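Local coordinates for polyketide synthase type I (Bacillus amyloliquefaciens, PDB 5KKU), which probably dehydrates carrier-bound polyketide intermediates, as the N-terminal double-hotdog dehydratase domain of a type I synthase in the difficidin assembly line, at residues I128-F131 and M132-S136; I224-F227 and C228-P232; S200-A203 and G204-F207; L38-M41 and L42-A46. All blocks are in the same frame, centred on the assembly; numbering follows the deposited sequence.

Contacts 2 and 4 are buried and lie next to each other, with centres about 11 Å apart. Tyr43 OH on helix 37-49 comes within 3.3 Å of Met229 N on strand 219-229, probably a hydrogen bond, and Ile39 CG2 packs on Phe227 CD1 at 3.9 Å. Both combine apolar packing with a paired arginine. Contact 3, partly buried, is a loop turn near the predicted proton donor Asp198, and it relies on backbone and hydroxyl bonding instead of charge. Contact 1 is the most peripheral, about 26 Å from the chain centre: the short helix 128-133 puts a salt bridge on its outer side and packs its apolar side on strands of the C-terminal hotdog.

Contact 1. Residues I128-F131 and M132-S136; sequences IEAF and MKNAS
Glu129 and Lys133, one helical turn apart on helix 128-133, carry the charged part of this local contact. The two side chains run side by side in the same direction, and NZ of Lys133 meets OE2 of Glu129 at 3.0 Å in a salt bridge, nearly along the C-O axis of that oxygen. The lysine is extended throughout, with CG beside its backbone N (chi1 -69°), so that CG also passes the Glu129 carbonyl oxygen at 3.5 Å. The backbone bonds are the regular i to i+4 set: Met132 N to Ile128 O at 3.1 Å and Lys133 N to Glu129 O at 3.1 Å are both close to straight. The third, Asn134 N to Ala130 O, is more bent (137°), as suits the point where the chain leaves helical geometry at Asn134. Apolar contact is lighter. SD of Met132, on an extended chain, lies alongside CG2 of Ile128 at 4.1 Å, and both residues also pack on Tyr238. Phe131, its CG opposite the backbone N (chi1 -164°), sits on Leu168 and Leu174, which joins the helix to strands 162-168 and 172-178. The chemistry is therefore that of an amphipathic helix: its salt bridge joins two exposed residues, so solvent probably screens the charges and the pair adds little stability, whereas Ile128, Phe131 and Met132 probably hold the helix on the strands.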
loop_
_atom_site.group_PDB
_atom_site.type_symbol
_atom_site.label_atom_id
_atom_site.label_comp_id
_atom_site.label_asym_id
_atom_site.label_seq_id
_atom_site.Cartn_x
_atom_site.Cartn_y
_atom_site.Cartn_z
ATOM N N ILE A 128 -9.331 15.775 14.399
ATOM C CA ILE A 128 -9.984 15.425 13.162
ATOM C C ILE A 128 -11.152 16.357 12.851
ATOM O O ILE A 128 -11.196 16.869 11.776
ATOM C CB ILE A 128 -10.349 13.937 13.066
ATOM C CG1 ILE A 128 -9.145 13.097 12.695
ATOM C CG2 ILE A 128 -11.309 13.660 11.940
ATOM C CD1 ILE A 128 -8.123 13.031 13.743
ATOM N N GLU A 129 -12.050 16.532 13.788
ATOM C CA GLU A 129 -13.171 17.405 13.638
ATOM C C GLU A 129 -12.793 18.832 13.288
ATOM O O GLU A 129 -13.377 19.404 12.429
ATOM C CB GLU A 129 -13.903 17.471 14.929
ATOM C CG GLU A 129 -14.986 16.509 15.232
ATOM C CD GLU A 129 -15.861 17.126 16.300
ATOM O OE1 GLU A 129 -15.782 16.725 17.447
ATOM O OE2 GLU A 129 -16.573 18.082 16.000
ATOM N N ALA A 130 -11.843 19.365 13.999
ATOM C CA ALA A 130 -11.420 20.694 13.757
ATOM C C ALA A 130 -10.794 20.875 12.389
ATOM O O ALA A 130 -10.986 21.864 11.791
ATOM C CB ALA A 130 -10.494 21.165 14.844
ATOM N N PHE A 131 -10.034 19.885 11.939
ATOM C CA PHE A 131 -9.425 19.900 10.620
ATOM C C PHE A 131 -10.483 19.967 9.554
ATOM O O PHE A 131 -10.378 20.725 8.662
ATOM C CB PHE A 131 -8.516 18.703 10.371
ATOM C CG PHE A 131 -7.594 18.883 9.202
ATOM C CD1 PHE A 131 -8.004 18.610 7.925
ATOM C CD2 PHE A 131 -6.321 19.331 9.382
ATOM C CE1 PHE A 131 -7.182 18.812 6.857
ATOM C CE2 PHE A 131 -5.488 19.513 8.334
ATOM C CZ PHE A 131 -5.911 19.241 7.060
ATOM N N MET A 132 -11.494 19.139 9.669
ATOM C CA MET A 132 -12.584 19.099 8.705
ATOM C C MET A 132 -13.419 20.372 8.633
ATOM O O MET A 132 -13.697 20.859 7.585
ATOM C CB MET A 132 -13.495 17.917 8.958
ATOM C CG MET A 132 -12.969 16.559 8.551
ATOM S SD MET A 132 -13.967 15.217 9.188
ATOM C CE MET A 132 -13.500 13.873 8.174
ATOM N N LYS A 133 -13.794 20.913 9.786
ATOM C CA LYS A 133 -14.618 22.095 9.879
ATOM C C LYS A 133 -13.907 23.351 9.490
ATOM O O LYS A 133 -14.494 24.263 9.088
ATOM C CB LYS A 133 -15.208 22.246 11.261
ATOM C CG LYS A 133 -16.242 21.210 11.588
ATOM C CD LYS A 133 -16.712 21.245 13.007
ATOM C CE LYS A 133 -18.014 20.524 13.144
ATOM N NZ LYS A 133 -18.260 20.057 14.524
ATOM N N ASN A 134 -12.607 23.343 9.585
ATOM C CA ASN A 134 -11.855 24.492 9.237
ATOM C C ASN A 134 -11.020 24.344 7.979
ATOM O O ASN A 134 -10.188 25.109 7.707
ATOM C CB ASN A 134 -11.048 24.908 10.424
ATOM C CG ASN A 134 -11.898 25.195 11.624
ATOM O OD1 ASN A 134 -12.837 25.903 11.567
ATOM N ND2 ASN A 134 -11.540 24.644 12.698
ATOM N N ALA A 135 -11.370 23.245 7.361
ATOM C CA ALA A 135 -11.139 22.990 6.036
ATOM C C ALA A 135 -11.711 24.054 5.169
ATOM O O ALA A 135 -12.668 24.700 5.196
ATOM C CB ALA A 135 -11.492 21.596 5.578
ATOM N N SER A 136 -10.678 24.243 4.358
ATOM C CA SER A 136 -10.408 25.145 3.251
ATOM C C SER A 136 -10.796 24.662 1.822
ATOM O O SER A 136 -11.408 25.392 1.093
ATOM C CB SER A 136 -8.940 25.504 3.364
ATOM O OG SER A 136 -8.468 26.103 2.263
#

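Contact 2. Residues I224-F227 and C228-P232; sequences IDRF and CMYQP
Arg226 reaches four residues along the chain to Tyr230 with a guanidinium that also pairs with three carboxylates, an unusually dense set of partners for one strand residue. Tyr230 OH lies in the guanidinium plane at its edge, 3.2 Å from NH2 of Arg226; a weak hydrogen bond from Arg226 NH1 spans 3.5 Å to the same oxygen. The two flat groups are turned 66° apart, so the hydroxyl meets the guanidinium edge and the planes are too steeply inclined to stack. The stronger partners lie outside: Glu275 holds NH2 and also the tyrosine hydroxyl, Glu56 holds NH1, and Glu277 holds NE. A bend at chi3 (95°) turns the arginine tip forward along the strand, where NH1 passes CB of Cys228 at 3.2 Å. Cys228 SG in turn stands 3.3 Å above one face of the Tyr230 ring, toward its rim. On the other side of the strand, Met229 and Phe227 form a Met-aromatic contact. The sulfur SD is 3.6 Å from Phe227 CE1 and 77° off the ring normal, hence at the ring edge; the bend at chi2 brings SD there, while that at chi3 turns only the methyl CE. Asp225 and Arg226 together face Glu277 as a classic beta bulge in strand 219-229, which pairs with strands 55-62 and 272-283 and so joins the two hotdog halves of a double-hotdog dehydratase.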
loop_
_atom_site.group_PDB
_atom_site.type_symbol
_atom_site.label_atom_id
_atom_site.label_comp_id
_atom_site.label_asym_id
_atom_site.label_seq_id
_atom_site.Cartn_x
_atom_site.Cartn_y
_atom_site.Cartn_z
ATOM N N ILE A 224 9.871 2.459 0.655
ATOM C CA ILE A 224 9.263 3.092 1.811
ATOM C C ILE A 224 10.320 3.072 2.871
ATOM O O ILE A 224 10.827 2.046 3.129
ATOM C CB ILE A 224 7.964 2.392 2.314
ATOM C CG1 ILE A 224 6.785 2.645 1.399
ATOM C CG2 ILE A 224 7.574 2.840 3.704
ATOM C CD1 ILE A 224 5.552 1.851 1.724
ATOM N N ASP A 225 10.677 4.184 3.446
ATOM C CA ASP A 225 11.749 4.174 4.425
ATOM C C ASP A 225 11.326 3.478 5.690
ATOM O O ASP A 225 12.016 2.665 6.200
ATOM C CB ASP A 225 12.287 5.553 4.713
ATOM C CG ASP A 225 13.407 5.935 3.817
ATOM O OD1 ASP A 225 13.704 5.226 2.857
ATOM O OD2 ASP A 225 14.021 6.963 4.033
ATOM N N ARG A 226 10.146 3.805 6.187
ATOM C CA ARG A 226 9.585 3.152 7.331
ATOM C C ARG A 226 8.082 3.103 7.308
ATOM O O ARG A 226 7.457 4.074 6.981
ATOM C CB ARG A 226 10.080 3.762 8.642
ATOM C CG ARG A 226 9.496 3.093 9.856
ATOM C CD ARG A 226 10.082 3.527 11.178
ATOM N NE ARG A 226 9.274 4.577 11.745
ATOM C CZ ARG A 226 8.426 4.409 12.724
ATOM N NH1 ARG A 226 8.307 3.249 13.307
ATOM N NH2 ARG A 226 7.736 5.418 13.125
ATOM N N PHE A 227 7.517 1.967 7.654
ATOM C CA PHE A 227 6.109 1.823 7.893
ATOM C C PHE A 227 5.884 1.078 9.183
ATOM O O PHE A 227 6.524 0.114 9.445
ATOM C CB PHE A 227 5.398 1.119 6.744
ATOM C CG PHE A 227 3.925 1.185 6.823
ATOM C CD1 PHE A 227 3.239 0.267 7.521
ATOM C CD2 PHE A 227 3.215 2.186 6.173
ATOM C CE1 PHE A 227 1.876 0.331 7.617
ATOM C CE2 PHE A 227 1.848 2.241 6.253
ATOM C CZ PHE A 227 1.181 1.312 6.985
ATOM N N CYS A 228 4.977 1.532 10.002
ATOM C CA CYS A 228 4.782 0.943 11.290
ATOM C C CYS A 228 3.322 0.967 11.705
ATOM O O CYS A 228 2.749 2.005 11.748
ATOM C CB CYS A 228 5.658 1.673 12.298
ATOM S SG CYS A 228 5.608 1.090 13.969
ATOM N N MET A 229 2.584 -0.013 11.996
ATOM C CA MET A 229 1.235 -0.247 12.515
ATOM C C MET A 229 1.209 -0.116 14.028
ATOM O O MET A 229 1.937 -0.817 14.726
ATOM C CB MET A 229 0.712 -1.630 12.109
ATOM C CG MET A 229 0.486 -1.816 10.619
ATOM S SD MET A 229 -0.720 -0.652 9.944
ATOM C CE MET A 229 -2.223 -1.203 10.750
ATOM N N TYR A 230 0.491 0.801 14.600
ATOM C CA TYR A 230 0.535 0.780 16.027
ATOM C C TYR A 230 -0.734 0.173 16.577
ATOM O O TYR A 230 -0.740 -0.409 17.612
ATOM C CB TYR A 230 0.798 2.136 16.592
ATOM C CG TYR A 230 2.113 2.686 16.272
ATOM C CD1 TYR A 230 3.219 2.415 17.045
ATOM C CD2 TYR A 230 2.270 3.508 15.203
ATOM C CE1 TYR A 230 4.435 2.962 16.753
ATOM C CE2 TYR A 230 3.471 4.056 14.913
ATOM C CZ TYR A 230 4.537 3.787 15.683
ATOM O OH TYR A 230 5.687 4.341 15.319
ATOM N N GLN A 231 -1.794 0.256 15.808
ATOM C CA GLN A 231 -3.089 -0.210 16.215
ATOM C C GLN A 231 -3.849 -0.714 15.000
ATOM O O GLN A 231 -3.560 -0.325 13.900
ATOM C CB GLN A 231 -3.854 0.918 16.857
ATOM C CG GLN A 231 -4.448 0.607 18.204
ATOM C CD GLN A 231 -3.466 0.643 19.346
ATOM O OE1 GLN A 231 -2.466 1.318 19.280
ATOM N NE2 GLN A 231 -3.769 -0.081 20.396
ATOM N N PRO A 232 -4.822 -1.577 15.187
ATOM C CA PRO A 232 -5.613 -2.068 14.066
ATOM C C PRO A 232 -6.571 -1.042 13.522
ATOM O O PRO A 232 -7.036 -0.236 14.258
ATOM C CB PRO A 232 -6.374 -3.227 14.662
ATOM C CG PRO A 232 -6.416 -2.934 16.099
ATOM C CD PRO A 232 -5.165 -2.237 16.435
#

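Contact 3. Residues S200-A203 and G204-F207; sequences STLA and GSSF
A type II beta turn from Leu202 to Ser205 overlaps a type I turn from Ser200 to Ala203, by which the chain leaves helix 194-200. The carbonyl oxygen of Leu202 accepts twice from Ser205: the backbone N reaches it at 3.3 Å, closing the turn, and OG donates to it at 2.7 Å. Both donors approach from the same face of the carbonyl plane, tilted out of it. The hydroxyl can do this because OG stands beside the serine's own backbone N (chi1 -66°), with CB of Ser205 3.4 Å from the acceptor; OG also comes within 4.1 Å of CB of Leu202. Gly204 occupies the third turn position with phi 92° and psi 0°; at these angles a beta carbon would be jammed against the carbonyl oxygen of Ala203, a clash the glycine avoids. Its N-H bonds to Glu173, which also receives Ser206 OG, so the turn is tied to strand 172-178. In the overlapping type I turn, Ala203 N bonds to Ser200 O at 3.1 Å. Leu202 packs on Tyr145, and its side chain is about 6 Å from that of Asp198, the predicted proton donor. Two bonds from one serine on a single oxygen satisfy that carbonyl and tie the serine's side-chain rotation to the turn, which probably makes this part of the loop stiffer than the backbone bond alone would make it.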
loop_
_atom_site.group_PDB
_atom_site.type_symbol
_atom_site.label_atom_id
_atom_site.label_comp_id
_atom_site.label_asym_id
_atom_site.label_seq_id
_atom_site.Cartn_x
_atom_site.Cartn_y
_atom_site.Cartn_z
ATOM N N SER A 200 -4.394 4.937 0.886
ATOM C CA SER A 200 -3.520 5.807 1.622
ATOM C C SER A 200 -2.282 6.240 0.870
ATOM O O SER A 200 -1.762 7.255 1.141
ATOM C CB SER A 200 -3.140 5.198 2.944
ATOM O OG SER A 200 -4.244 5.041 3.732
ATOM N N THR A 201 -1.837 5.424 -0.070
ATOM C CA THR A 201 -0.747 5.803 -0.934
ATOM C C THR A 201 -1.079 6.946 -1.851
ATOM O O THR A 201 -0.229 7.441 -2.497
ATOM C CB THR A 201 -0.167 4.686 -1.794
ATOM O OG1 THR A 201 -1.028 4.390 -2.872
ATOM C CG2 THR A 201 0.103 3.517 -1.029
ATOM N N LEU A 202 -2.323 7.365 -1.844
ATOM C CA LEU A 202 -2.792 8.469 -2.606
ATOM C C LEU A 202 -2.674 9.759 -1.856
ATOM O O LEU A 202 -3.091 10.747 -2.327
ATOM C CB LEU A 202 -4.231 8.240 -3.000
ATOM C CG LEU A 202 -4.476 7.138 -4.008
ATOM C CD1 LEU A 202 -5.929 6.924 -4.290
ATOM C CD2 LEU A 202 -3.781 7.452 -5.299
ATOM N N ALA A 203 -2.093 9.726 -0.677
ATOM C CA ALA A 203 -1.836 10.943 0.093
ATOM C C ALA A 203 -1.065 12.034 -0.643
ATOM O O ALA A 203 -0.105 11.786 -1.305
ATOM C CB ALA A 203 -1.151 10.617 1.390
ATOM N N GLY A 204 -1.555 13.240 -0.532
ATOM C CA GLY A 204 -0.927 14.370 -1.155
ATOM C C GLY A 204 -1.449 14.653 -2.523
ATOM O O GLY A 204 -0.998 15.547 -3.127
ATOM N N SER A 205 -2.400 13.872 -2.999
ATOM C CA SER A 205 -2.965 14.103 -4.303
ATOM C C SER A 205 -3.609 15.479 -4.457
ATOM O O SER A 205 -3.586 16.054 -5.511
ATOM C CB SER A 205 -3.966 13.034 -4.647
ATOM O OG SER A 205 -3.352 11.792 -4.787
ATOM N N SER A 206 -4.197 16.007 -3.422
ATOM C CA SER A 206 -4.788 17.300 -3.492
ATOM C C SER A 206 -3.707 18.352 -3.661
ATOM O O SER A 206 -3.910 19.366 -4.220
ATOM C CB SER A 206 -5.595 17.530 -2.229
ATOM O OG SER A 206 -4.815 18.079 -1.209
ATOM N N PHE A 207 -2.540 18.133 -3.124
ATOM C CA PHE A 207 -1.492 19.081 -3.375
ATOM C C PHE A 207 -1.129 18.856 -4.810
ATOM O O PHE A 207 -0.769 17.762 -5.158
ATOM C CB PHE A 207 -0.270 18.781 -2.562
ATOM C CG PHE A 207 -0.491 18.778 -1.094
ATOM C CD1 PHE A 207 -1.170 19.793 -0.482
ATOM C CD2 PHE A 207 0.020 17.783 -0.340
ATOM C CE1 PHE A 207 -1.334 19.797 0.859
ATOM C CE2 PHE A 207 -0.150 17.779 0.992
ATOM C CZ PHE A 207 -0.839 18.781 1.593
#

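Contact 4. Residues L38-M41 and L42-A46; sequences LIDM and LYRLA
Arg44 NH1 meets Asp40 OD2 at 2.5 Å, a short salt bridge one turn along helix 37-49, though bent, 133° at the hydrogen. OD2 lies at the guanidinium edge and in its plane, but the carboxylate is turned 49° from that plane, so the pair joins through one oxygen and one nitrogen instead of side by side. Asp40 CG, set opposite its backbone N, swings toward the C-terminal end of the helix, and the arginine folds back to it at chi3 (-33°). The guanidinium thereby comes to lie over CA of Met41, which sits 3.6 Å above its plane. The other aspartate oxygen, OD1, takes the backbone N of Ala192 and, weakly, that of Lys191. Apolar pairs occupy other sides. Ile39 and Tyr43 lie alongside each other, CG2 to CD2 at 4.1 Å, and the tyrosine ring turns its edge to the Ile39 carbonyl, with CD2 3.3 Å from that oxygen; its hydroxyl bonds to Ile55 O. Met41 CG and Leu45 CD1 pack at 4.2 Å and, with Leu38 and Leu42, rest on strands 73-83, 86-97 and 107-116, the sheet wrapping this helix in the N-terminal hotdog. Burial alone would disfavour the charge, but Arg44 on OD2 and the N-H of Ala192 on OD1 probably keep Asp40 ionised, while OD1 ties the helix to the loop at 191-192.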
loop_
_atom_site.group_PDB
_atom_site.type_symbol
_atom_site.label_atom_id
_atom_site.label_comp_id
_atom_site.label_asym_id
_atom_site.label_seq_id
_atom_site.Cartn_x
_atom_site.Cartn_y
_atom_site.Cartn_z
ATOM N N LEU A 38 1.335 -6.238 0.290
ATOM C CA LEU A 38 2.335 -7.089 0.903
ATOM C C LEU A 38 2.720 -6.674 2.296
ATOM O O LEU A 38 3.171 -7.465 3.070
ATOM C CB LEU A 38 3.550 -7.238 0.018
ATOM C CG LEU A 38 3.276 -7.666 -1.416
ATOM C CD1 LEU A 38 4.495 -7.463 -2.223
ATOM C CD2 LEU A 38 2.787 -9.075 -1.567
ATOM N N ILE A 39 2.508 -5.422 2.627
ATOM C CA ILE A 39 2.719 -4.944 3.971
ATOM C C ILE A 39 1.827 -5.716 4.961
ATOM O O ILE A 39 2.275 -6.126 6.002
ATOM C CB ILE A 39 2.515 -3.410 4.096
ATOM C CG1 ILE A 39 3.671 -2.651 3.486
ATOM C CG2 ILE A 39 2.348 -2.976 5.528
ATOM C CD1 ILE A 39 3.457 -1.196 3.247
ATOM N N ASP A 40 0.570 -5.937 4.586
ATOM C CA ASP A 40 -0.357 -6.729 5.392
ATOM C C ASP A 40 0.121 -8.149 5.515
ATOM O O ASP A 40 0.039 -8.746 6.526
ATOM C CB ASP A 40 -1.760 -6.719 4.814
ATOM C CG ASP A 40 -2.686 -7.720 5.462
ATOM O OD1 ASP A 40 -3.193 -7.534 6.533
ATOM O OD2 ASP A 40 -2.874 -8.740 4.875
ATOM N N MET A 41 0.592 -8.726 4.437
ATOM C CA MET A 41 1.049 -10.101 4.452
ATOM C C MET A 41 2.154 -10.300 5.461
ATOM O O MET A 41 2.122 -11.244 6.164
ATOM C CB MET A 41 1.430 -10.552 3.038
ATOM C CG MET A 41 2.196 -11.832 2.810
ATOM S SD MET A 41 2.346 -12.298 1.089
ATOM C CE MET A 41 0.679 -12.209 0.660
ATOM N N LEU A 42 3.115 -9.403 5.483
ATOM C CA LEU A 42 4.229 -9.481 6.392
ATOM C C LEU A 42 3.800 -9.420 7.840
ATOM O O LEU A 42 4.276 -10.140 8.631
ATOM C CB LEU A 42 5.257 -8.417 6.108
ATOM C CG LEU A 42 6.383 -8.874 5.223
ATOM C CD1 LEU A 42 5.935 -9.002 3.805
ATOM C CD2 LEU A 42 7.540 -7.933 5.333
ATOM N N TYR A 43 2.863 -8.550 8.132
ATOM C CA TYR A 43 2.327 -8.426 9.452
ATOM C C TYR A 43 1.545 -9.662 9.886
ATOM O O TYR A 43 1.628 -10.016 11.001
ATOM C CB TYR A 43 1.473 -7.171 9.577
ATOM C CG TYR A 43 2.229 -5.953 10.017
ATOM C CD1 TYR A 43 2.511 -5.731 11.328
ATOM C CD2 TYR A 43 2.691 -5.040 9.103
ATOM C CE1 TYR A 43 3.201 -4.627 11.714
ATOM C CE2 TYR A 43 3.375 -3.934 9.486
ATOM C CZ TYR A 43 3.600 -3.736 10.797
ATOM O OH TYR A 43 4.290 -2.678 11.180
ATOM N N ARG A 44 0.813 -10.303 8.987
ATOM C CA ARG A 44 0.109 -11.500 9.333
ATOM C C ARG A 44 1.074 -12.633 9.622
ATOM O O ARG A 44 0.875 -13.360 10.538
ATOM C CB ARG A 44 -0.861 -11.956 8.263
ATOM C CG ARG A 44 -1.958 -11.010 7.889
ATOM C CD ARG A 44 -2.938 -11.636 6.921
ATOM N NE ARG A 44 -2.321 -12.584 6.009
ATOM C CZ ARG A 44 -2.096 -12.333 4.754
ATOM N NH1 ARG A 44 -2.432 -11.179 4.279
ATOM N NH2 ARG A 44 -1.531 -13.197 3.984
ATOM N N LEU A 45 2.095 -12.776 8.793
ATOM C CA LEU A 45 3.090 -13.824 8.901
ATOM C C LEU A 45 4.042 -13.621 10.055
ATOM O O LEU A 45 4.399 -14.557 10.679
ATOM C CB LEU A 45 3.892 -13.965 7.618
ATOM C CG LEU A 45 3.168 -14.553 6.429
ATOM C CD1 LEU A 45 4.075 -14.697 5.265
ATOM C CD2 LEU A 45 2.548 -15.878 6.746
ATOM N N ALA A 46 4.479 -12.403 10.291
ATOM C CA ALA A 46 5.353 -12.134 11.394
ATOM C C ALA A 46 4.742 -12.694 12.651
ATOM O O ALA A 46 5.384 -13.327 13.408
ATOM C CB ALA A 46 5.571 -10.655 11.555
#